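Local coordinates for glyoxalase family protein (Bacillus cereus, PDB 1SS4) that is of unknown function but has the metal-binding glyoxalase fold and may act as a methylmalonyl-CoA epimerase, at residues 124-127 and 131-134; 30-35 and 99-104; 20-25 and 59-64. All blocks are in the same frame, centred on the assembly; numbering follows the deposited sequence.

Overall arrangement
Interactions 2 and 3 are buried and lie on helix 22-32: its first turn rests on strand 57-64 in interaction 3, while its last turn and the residues just after it meet strand 95-103 in interaction 2. They join where Asn35 O lies 2.7 Å from Val64 N, a probable hydrogen bond. Interaction 1 is a partly buried hairpin on the other side of the chain's centre from interaction 3, held mainly by backbone hydrogen bonds. By contrast, no hydrogen bond crosses interaction 2 or 3, where side chains pack. Interactions 1 and 2 reach the same sheet and both touch the second subunit; Leu133 CD1 packs on Met100 CE at 3.9 Å.

Interaction 1: 124-127 and 131-134; sequences VVQY and YRLC. With GSH (glutathione), chain H.
Val124 carries CG1 opposite its backbone nitrogen (chi1 177°), and Arg132 bends its long chain at chi3 (68°), which turns the guanidinium back along the neighbouring strand; as a result Val124 CG1 comes to 3.4 Å from Arg132 NH2, approaching the flat group at a slant. One water completes this corner. It sits at the edge of the guanidinium and in its plane, accepts from Arg132 NE at 2.8 Å and donates to Val124 O. The NH2 end has its charged partner in Asp107, a salt bridge to the start of helix 106-115. On the face that Gln126 shares with Arg132, Gln126 CG rests on Arg132 CG at 3.9 Å, with the amide and guanidinium planes 65° apart, while Gln126 NE2 bonds to the carbonyl of Glu128.

Between the strands the backbone does the holding. Val125 and Leu133 form a hydrogen-bonded pair with two short bonds, among them Leu133 N to Val125 O at 2.7 Å. Tyr127 N also reaches Tyr131 O at 2.7 Å, but from above that carbonyl's plane, and the return bond from Tyr131 N is weak.

The other face, with Val125, Tyr127, Tyr131 and Leu133, turns to the second subunit: Trp46 of that subunit meets the Tyr127 ring and packs on Leu133. At the far end of Tyr127, OH lies 2.8 Å from O31 of a bound glutathione, in its glycine carboxylate. Leu133 CD2 stays close to its own hairpin partner, 3.5 Å from Val125 O. All this belongs to an antiparallel beta hairpin, strands 119-127 and 131-137, in one four-stranded mixed sheet of the glyoxalase (VOC) fold, whose repeating unit is beta-alpha-beta-beta-beta.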
loop_
_atom_site.group_PDB
_atom_site.type_symbol
_atom_site.label_atom_id
_atom_site.label_comp_id
_atom_site.label_asym_id
_atom_site.label_seq_id
_atom_site.Cartn_x
_atom_site.Cartn_y
_atom_site.Cartn_z
ATOM N N VAL A 124 -5.820 19.088 10.263
ATOM C CA VAL A 124 -4.446 18.741 10.560
ATOM C C VAL A 124 -4.505 18.684 12.085
ATOM O O VAL A 124 -4.633 19.707 12.754
ATOM C CB VAL A 124 -3.460 19.832 10.100
ATOM C CG1 VAL A 124 -2.038 19.444 10.503
ATOM C CG2 VAL A 124 -3.563 20.021 8.580
ATOM N N VAL A 125 -4.430 17.478 12.627
ATOM C CA VAL A 125 -4.544 17.273 14.057
ATOM C C VAL A 125 -3.230 17.001 14.761
ATOM O O VAL A 125 -2.317 16.390 14.195
ATOM C CB VAL A 125 -5.503 16.090 14.340
ATOM C CG1 VAL A 125 -5.822 16.000 15.815
ATOM C CG2 VAL A 125 -6.771 16.250 13.517
ATOM N N GLN A 126 -3.145 17.451 16.012
ATOM C CA GLN A 126 -1.956 17.220 16.805
ATOM C C GLN A 126 -2.218 16.092 17.786
ATOM O O GLN A 126 -3.134 16.160 18.595
ATOM C CB GLN A 126 -1.553 18.474 17.577
ATOM C CG GLN A 126 -0.243 18.300 18.313
ATOM C CD GLN A 126 0.267 19.587 18.904
ATOM O OE1 GLN A 126 0.326 20.609 18.225
ATOM N NE2 GLN A 126 0.651 19.545 20.172
ATOM N N TYR A 127 -1.401 15.051 17.710
ATOM C CA TYR A 127 -1.540 13.908 18.595
ATOM C C TYR A 127 -0.587 14.067 19.775
ATOM O O TYR A 127 0.611 13.804 19.658
ATOM C CB TYR A 127 -1.213 12.621 17.843
ATOM C CG TYR A 127 -1.337 11.383 18.689
ATOM C CD1 TYR A 127 -2.586 10.826 18.963
ATOM C CD2 TYR A 127 -0.212 10.783 19.241
ATOM C CE1 TYR A 127 -2.709 9.699 19.771
ATOM C CE2 TYR A 127 -0.322 9.662 20.047
ATOM C CZ TYR A 127 -1.572 9.126 20.309
ATOM O OH TYR A 127 -1.681 8.039 21.126
ATOM N N TYR A 131 3.110 14.048 17.368
ATOM C CA TYR A 131 2.763 14.168 15.956
ATOM C C TYR A 131 1.696 15.188 15.634
ATOM O O TYR A 131 0.932 15.620 16.486
ATOM C CB TYR A 131 2.234 12.833 15.417
ATOM C CG TYR A 131 3.252 11.758 15.180
ATOM C CD1 TYR A 131 4.229 11.898 14.188
ATOM C CD2 TYR A 131 3.224 10.577 15.921
ATOM C CE1 TYR A 131 5.150 10.886 13.939
ATOM C CE2 TYR A 131 4.145 9.559 15.681
ATOM C CZ TYR A 131 5.106 9.721 14.688
ATOM O OH TYR A 131 6.021 8.721 14.447
ATOM N N ARG A 132 1.661 15.544 14.360
ATOM C CA ARG A 132 0.658 16.424 13.795
ATOM C C ARG A 132 0.414 15.648 12.505
ATOM O O ARG A 132 1.369 15.250 11.836
ATOM C CB ARG A 132 1.215 17.818 13.498
ATOM C CG ARG A 132 1.239 18.756 14.718
ATOM C CD ARG A 132 1.552 20.195 14.309
ATOM N NE ARG A 132 0.467 20.786 13.529
ATOM C CZ ARG A 132 0.647 21.630 12.520
ATOM N NH1 ARG A 132 1.876 21.988 12.170
ATOM N NH2 ARG A 132 -0.395 22.096 11.844
ATOM N N LEU A 133 -0.846 15.397 12.167
ATOM C CA LEU A 133 -1.124 14.636 10.956
ATOM C C LEU A 133 -2.485 14.917 10.340
ATOM O O LEU A 133 -3.363 15.500 10.975
ATOM C CB LEU A 133 -1.012 13.137 11.245
ATOM C CG LEU A 133 -2.170 12.530 12.036
ATOM C CD1 LEU A 133 -2.102 11.012 11.941
ATOM C CD2 LEU A 133 -2.123 12.999 13.491
ATOM N N CYS A 134 -2.645 14.482 9.092
ATOM C CA CYS A 134 -3.885 14.660 8.365
ATOM C C CYS A 134 -3.990 13.636 7.238
ATOM O O CYS A 134 -3.028 12.921 6.934
ATOM C CB CYS A 134 -3.951 16.059 7.754
ATOM S SG CYS A 134 -2.719 16.341 6.462
HETATM N N1 GSH H . -2.730 -4.132 23.235
HETATM C CA1 GSH H . -4.052 -3.501 23.481
HETATM C C1 GSH H . -5.035 -3.848 22.313
HETATM O O11 GSH H . -5.730 -2.977 21.731
HETATM O O12 GSH H . -5.103 -5.051 21.981
HETATM C CB1 GSH H . -3.782 -1.967 23.686
HETATM C CG1 GSH H . -4.990 -1.004 23.997
HETATM C CD1 GSH H . -4.680 0.496 24.126
HETATM O OE1 GSH H . -5.611 1.326 24.161
HETATM N N2 GSH H . -3.353 0.839 24.179
HETATM C CA2 GSH H . -2.919 2.272 24.272
HETATM C C2 GSH H . -3.217 3.050 22.920
HETATM O O2 GSH H . -3.321 2.370 21.891
HETATM C CB2 GSH H . -1.398 2.299 24.560
HETATM S SG2 GSH H . -0.339 1.679 23.169
HETATM N N3 GSH H . -3.329 4.410 23.005
HETATM C CA3 GSH H . -3.605 5.205 21.761
HETATM C C3 GSH H . -2.424 5.257 20.767
HETATM O O31 GSH H . -1.232 5.274 21.177
HETATM O O32 GSH H . -2.730 5.283 19.560
HETATM O O HOH W 1 -2.101 20.512 14.546
#

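Interaction 2: 30-35 and 99-104; sequences EEIGLN and VMFTVE
Ile32 presses a single methyl onto the Phe101 ring, and that is the tight heart of the contact. Its CG2 stands 4.0 Å from the ring centroid and only 13° off the normal, a CH-pi contact over one face, shifted a little toward the CD2 rim. With CG2 anti to the backbone nitrogen (chi1 -68° for CG1), the methyl is the branch that points at the strand. Leu34 adds the second touch: its CD1 meets Phe101 CE1 at 3.8 Å, the two side chains crossing at about a right angle. The ring is thus gripped by two aliphatic groups from residues two apart in sequence.

What brings those residues round is the end of helix 22-32. Gly33, with phi 126°, is the C-prime residue of a Schellman motif, in which Leu34 N bonds back to Phe29 O and Gly33 N, weakly, to Glu30 O. The chain then leaves for strand 35-42 of one four-stranded sheet, while Phe101 belongs to strand 95-103, the outermost of the other within this chain, so the contact ties the end of helix 22-32, and the loop leading into one sheet of the glyoxalase fold, to a strand of the other. Ile72 in strand 71-79 and Ile144 in strand 143-149 also pack on the Phe101 side chain. Residues 99-103 also pair antiparallel with a strand of the second subunit, which carries the sheet across the interface.

Packing slackens toward Val103, whose CG1 stays 4.6 Å from Ile32 O. Farther out Glu30 is exposed, while Glu31 lies against Leu113 and His116 and makes a long, weak ion pair with Arg112.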
loop_
_atom_site.group_PDB
_atom_site.type_symbol
_atom_site.label_atom_id
_atom_site.label_comp_id
_atom_site.label_asym_id
_atom_site.label_seq_id
_atom_site.Cartn_x
_atom_site.Cartn_y
_atom_site.Cartn_z
ATOM N N GLU A 30 6.011 13.322 -6.835
ATOM C CA GLU A 30 7.258 14.088 -6.862
ATOM C C GLU A 30 7.125 15.238 -5.873
ATOM O O GLU A 30 8.075 15.560 -5.161
ATOM C CB GLU A 30 7.548 14.633 -8.259
ATOM C CG GLU A 30 8.089 13.585 -9.207
ATOM C CD GLU A 30 8.190 14.088 -10.629
ATOM O OE1 GLU A 30 7.717 15.220 -10.887
ATOM O OE2 GLU A 30 8.729 13.348 -11.488
ATOM N N GLU A 31 5.935 15.834 -5.820
ATOM C CA GLU A 31 5.639 16.938 -4.906
ATOM C C GLU A 31 5.700 16.476 -3.453
ATOM O O GLU A 31 6.084 17.235 -2.566
ATOM C CB GLU A 31 4.243 17.497 -5.188
ATOM C CG GLU A 31 4.106 18.231 -6.510
ATOM C CD GLU A 31 4.764 19.607 -6.490
ATOM O OE1 GLU A 31 4.502 20.387 -5.549
ATOM O OE2 GLU A 31 5.535 19.911 -7.421
ATOM N N ILE A 32 5.296 15.231 -3.210
ATOM C CA ILE A 32 5.342 14.663 -1.872
ATOM C C ILE A 32 6.815 14.491 -1.490
ATOM O O ILE A 32 7.172 14.517 -0.318
ATOM C CB ILE A 32 4.676 13.261 -1.831
ATOM C CG1 ILE A 32 3.166 13.385 -2.060
ATOM C CG2 ILE A 32 5.012 12.564 -0.508
ATOM C CD1 ILE A 32 2.395 13.862 -0.843
ATOM N N GLY A 33 7.661 14.261 -2.482
ATOM C CA GLY A 33 9.070 14.094 -2.187
ATOM C C GLY A 33 9.721 12.835 -2.710
ATOM O O GLY A 33 10.904 12.611 -2.441
ATOM N N LEU A 34 8.970 11.994 -3.421
ATOM C CA LEU A 34 9.567 10.783 -3.977
ATOM C C LEU A 34 10.208 11.107 -5.326
ATOM O O LEU A 34 9.829 12.073 -6.000
ATOM C CB LEU A 34 8.527 9.670 -4.165
ATOM C CG LEU A 34 8.038 9.056 -2.852
ATOM C CD1 LEU A 34 6.788 9.782 -2.381
ATOM C CD2 LEU A 34 7.749 7.566 -3.073
ATOM N N ASN A 35 11.184 10.291 -5.709
ATOM C CA ASN A 35 11.875 10.473 -6.985
ATOM C C ASN A 35 11.507 9.349 -7.948
ATOM O O ASN A 35 11.252 8.217 -7.532
ATOM C CB ASN A 35 13.388 10.501 -6.759
ATOM C CG ASN A 35 13.805 11.556 -5.744
ATOM O OD1 ASN A 35 13.191 12.623 -5.650
ATOM N ND2 ASN A 35 14.862 11.262 -4.983
ATOM N N VAL A 99 -1.288 5.131 2.212
ATOM C CA VAL A 99 0.109 5.068 2.593
ATOM C C VAL A 99 0.300 6.367 3.401
ATOM O O VAL A 99 -0.292 7.404 3.076
ATOM C CB VAL A 99 1.073 5.038 1.379
ATOM C CG1 VAL A 99 0.820 3.760 0.555
ATOM C CG2 VAL A 99 0.883 6.238 0.498
HETATM N N MSE A 100 1.086 6.280 4.477
HETATM C CA MSE A 100 1.371 7.408 5.373
HETATM C C MSE A 100 2.819 7.873 5.188
HETATM O O MSE A 100 3.743 7.063 5.222
HETATM C CB MSE A 100 1.149 6.962 6.828
HETATM C CG MSE A 100 1.701 7.892 7.912
HETATM SE SE MSE A 100 0.677 9.504 8.061
HETATM C CE MSE A 100 -0.926 8.840 8.892
ATOM N N PHE A 101 3.008 9.170 4.980
ATOM C CA PHE A 101 4.347 9.740 4.797
ATOM C C PHE A 101 4.679 10.706 5.950
ATOM O O PHE A 101 3.816 11.460 6.397
ATOM C CB PHE A 101 4.415 10.550 3.495
ATOM C CG PHE A 101 4.171 9.743 2.251
ATOM C CD1 PHE A 101 5.147 8.876 1.763
ATOM C CD2 PHE A 101 2.988 9.895 1.531
ATOM C CE1 PHE A 101 4.960 8.171 0.569
ATOM C CE2 PHE A 101 2.789 9.194 0.331
ATOM C CZ PHE A 101 3.784 8.328 -0.150
ATOM N N THR A 102 5.920 10.681 6.432
ATOM C CA THR A 102 6.311 11.645 7.466
ATOM C C THR A 102 7.091 12.699 6.694
ATOM O O THR A 102 8.001 12.362 5.948
ATOM C CB THR A 102 7.244 11.050 8.525
ATOM O OG1 THR A 102 6.552 10.028 9.250
ATOM C CG2 THR A 102 7.693 12.152 9.523
ATOM N N VAL A 103 6.711 13.959 6.849
ATOM C CA VAL A 103 7.379 15.051 6.152
ATOM C C VAL A 103 7.957 16.056 7.144
ATOM O O VAL A 103 7.629 16.037 8.332
ATOM C CB VAL A 103 6.409 15.784 5.191
ATOM C CG1 VAL A 103 5.975 14.835 4.086
ATOM C CG2 VAL A 103 5.202 16.302 5.951
ATOM N N GLU A 104 8.824 16.932 6.655
ATOM C CA GLU A 104 9.444 17.915 7.525
ATOM C C GLU A 104 8.446 18.933 8.068
ATOM O O GLU A 104 8.365 19.155 9.279
ATOM C CB GLU A 104 10.557 18.628 6.774
ATOM C CG GLU A 104 11.555 19.288 7.686
ATOM C CD GLU A 104 12.706 19.878 6.918
ATOM O OE1 GLU A 104 12.490 20.901 6.224
ATOM O OE2 GLU A 104 13.820 19.311 6.998
#

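Interaction 3: 20-25 and 59-64; sequences ESLDNA and EIAMMV
Leu22, in the first turn of helix 22-32, packs down on Glu59 and Ala61 of strand 57-64, a helix laid on a face of the four-stranded sheet that holds this strand, within the glyoxalase fold. Glu59 comes first. Its chain runs out extended and meets Leu22 CD2 very closely, 3.3 Å from Glu59 CD, with OE1 and OE2 about equally distant from that methyl. The carboxylate is buried but not left without partners: Arg76 takes OE1 and Arg39 takes OE2, both as salt bridges, and Arg39 also pairs with Asp23 on the helix.

Ile60 points its side chain away from the helix, and it is the backbone that Leu22 CD2 meets, nearest at Ile60 C, 4.1 Å away. Ala61 turns back: its small CB lets Leu22 CG settle at 4.0 Å, with CG of Leu22 swung roughly anti to the backbone nitrogen (chi1 -154°). Leu74, in the neighbouring strand 71-79, also touches Leu22. At Met63, a selenomethionine, the side chain passes on to Phe29 and Glu30 farther along the helix. The helix itself starts at the N-cap, where Ser21 OG accepts a bond from Asn24 N at 3.0 Å.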
loop_
_atom_site.group_PDB
_atom_site.type_symbol
_atom_site.label_atom_id
_atom_site.label_comp_id
_atom_site.label_asym_id
_atom_site.label_seq_id
_atom_site.Cartn_x
_atom_site.Cartn_y
_atom_site.Cartn_z
ATOM N N GLU A 20 -5.187 6.559 -13.487
ATOM C CA GLU A 20 -5.765 6.981 -14.760
ATOM C C GLU A 20 -4.704 7.679 -15.617
ATOM O O GLU A 20 -4.583 7.424 -16.811
ATOM C CB GLU A 20 -6.921 7.945 -14.477
ATOM C CG GLU A 20 -7.821 8.234 -15.651
ATOM C CD GLU A 20 -8.986 9.146 -15.275
ATOM O OE1 GLU A 20 -9.790 9.451 -16.188
ATOM O OE2 GLU A 20 -9.106 9.558 -14.081
ATOM N N SER A 21 -3.937 8.566 -14.993
ATOM C CA SER A 21 -2.880 9.319 -15.680
ATOM C C SER A 21 -1.536 9.120 -14.989
ATOM O O SER A 21 -1.349 9.554 -13.852
ATOM C CB SER A 21 -3.198 10.818 -15.686
ATOM O OG SER A 21 -2.057 11.580 -16.064
ATOM N N LEU A 22 -0.603 8.462 -15.675
ATOM C CA LEU A 22 0.717 8.245 -15.099
ATOM C C LEU A 22 1.423 9.602 -14.940
ATOM O O LEU A 22 2.049 9.885 -13.906
ATOM C CB LEU A 22 1.533 7.301 -15.992
ATOM C CG LEU A 22 2.628 6.495 -15.291
ATOM C CD1 LEU A 22 2.015 5.697 -14.128
ATOM C CD2 LEU A 22 3.302 5.556 -16.287
ATOM N N ASP A 23 1.318 10.455 -15.953
ATOM C CA ASP A 23 1.944 11.773 -15.848
ATOM C C ASP A 23 1.499 12.528 -14.590
ATOM O O ASP A 23 2.335 13.077 -13.867
ATOM C CB ASP A 23 1.615 12.641 -17.066
ATOM C CG ASP A 23 2.350 12.210 -18.315
ATOM O OD1 ASP A 23 3.393 11.537 -18.197
ATOM O OD2 ASP A 23 1.889 12.558 -19.422
ATOM N N ASN A 24 0.192 12.575 -14.334
ATOM C CA ASN A 24 -0.303 13.302 -13.165
ATOM C C ASN A 24 0.098 12.662 -11.837
ATOM O O ASN A 24 0.413 13.368 -10.866
ATOM C CB ASN A 24 -1.831 13.433 -13.185
ATOM C CG ASN A 24 -2.331 14.351 -14.277
ATOM O OD1 ASN A 24 -1.601 15.214 -14.762
ATOM N ND2 ASN A 24 -3.594 14.182 -14.657
ATOM N N ALA A 25 0.060 11.334 -11.780
ATOM C CA ALA A 25 0.423 10.628 -10.543
ATOM C C ALA A 25 1.911 10.822 -10.245
ATOM O O ALA A 25 2.290 11.099 -9.111
ATOM C CB ALA A 25 0.079 9.144 -10.663
ATOM N N GLU A 59 1.630 0.762 -18.621
ATOM C CA GLU A 59 2.769 1.649 -18.508
ATOM C C GLU A 59 3.041 1.723 -17.007
ATOM O O GLU A 59 2.120 1.936 -16.201
ATOM C CB GLU A 59 2.460 3.039 -19.052
ATOM C CG GLU A 59 3.709 3.907 -19.173
ATOM C CD GLU A 59 3.389 5.329 -19.603
ATOM O OE1 GLU A 59 2.190 5.636 -19.779
ATOM O OE2 GLU A 59 4.336 6.140 -19.758
ATOM N N ILE A 60 4.304 1.555 -16.643
ATOM C CA ILE A 60 4.721 1.545 -15.245
ATOM C C ILE A 60 5.739 2.625 -14.907
ATOM O O ILE A 60 6.584 2.977 -15.734
ATOM C CB ILE A 60 5.341 0.174 -14.900
ATOM C CG1 ILE A 60 4.257 -0.905 -14.948
ATOM C CG2 ILE A 60 5.987 0.205 -13.530
ATOM C CD1 ILE A 60 4.815 -2.299 -14.858
ATOM N N ALA A 61 5.650 3.144 -13.688
ATOM C CA ALA A 61 6.579 4.160 -13.203
ATOM C C ALA A 61 6.935 3.802 -11.768
ATOM O O ALA A 61 6.051 3.564 -10.952
ATOM C CB ALA A 61 5.947 5.539 -13.258
HETATM N N MSE A 62 8.222 3.758 -11.457
HETATM C CA MSE A 62 8.644 3.415 -10.111
HETATM C C MSE A 62 9.171 4.644 -9.376
HETATM O O MSE A 62 10.092 5.310 -9.849
HETATM C CB MSE A 62 9.723 2.333 -10.164
HETATM C CG MSE A 62 10.087 1.742 -8.810
HETATM SE SE MSE A 62 8.646 0.699 -7.984
HETATM C CE MSE A 62 8.768 -0.962 -9.037
HETATM N N MSE A 63 8.555 4.947 -8.234
HETATM C CA MSE A 63 8.940 6.086 -7.396
HETATM C C MSE A 63 9.697 5.539 -6.183
HETATM O O MSE A 63 9.306 4.523 -5.613
HETATM C CB MSE A 63 7.707 6.816 -6.848
HETATM C CG MSE A 63 6.615 7.167 -7.841
HETATM SE SE MSE A 63 7.257 8.407 -9.186
HETATM C CE MSE A 63 7.470 10.002 -8.122
ATOM N N VAL A 64 10.741 6.240 -5.758
ATOM C CA VAL A 64 11.504 5.816 -4.597
ATOM C C VAL A 64 11.651 6.967 -3.605
ATOM O O VAL A 64 11.713 8.137 -4.001
ATOM C CB VAL A 64 12.906 5.302 -5.001
ATOM C CG1 VAL A 64 13.760 6.456 -5.577
ATOM C CG2 VAL A 64 13.586 4.659 -3.789
#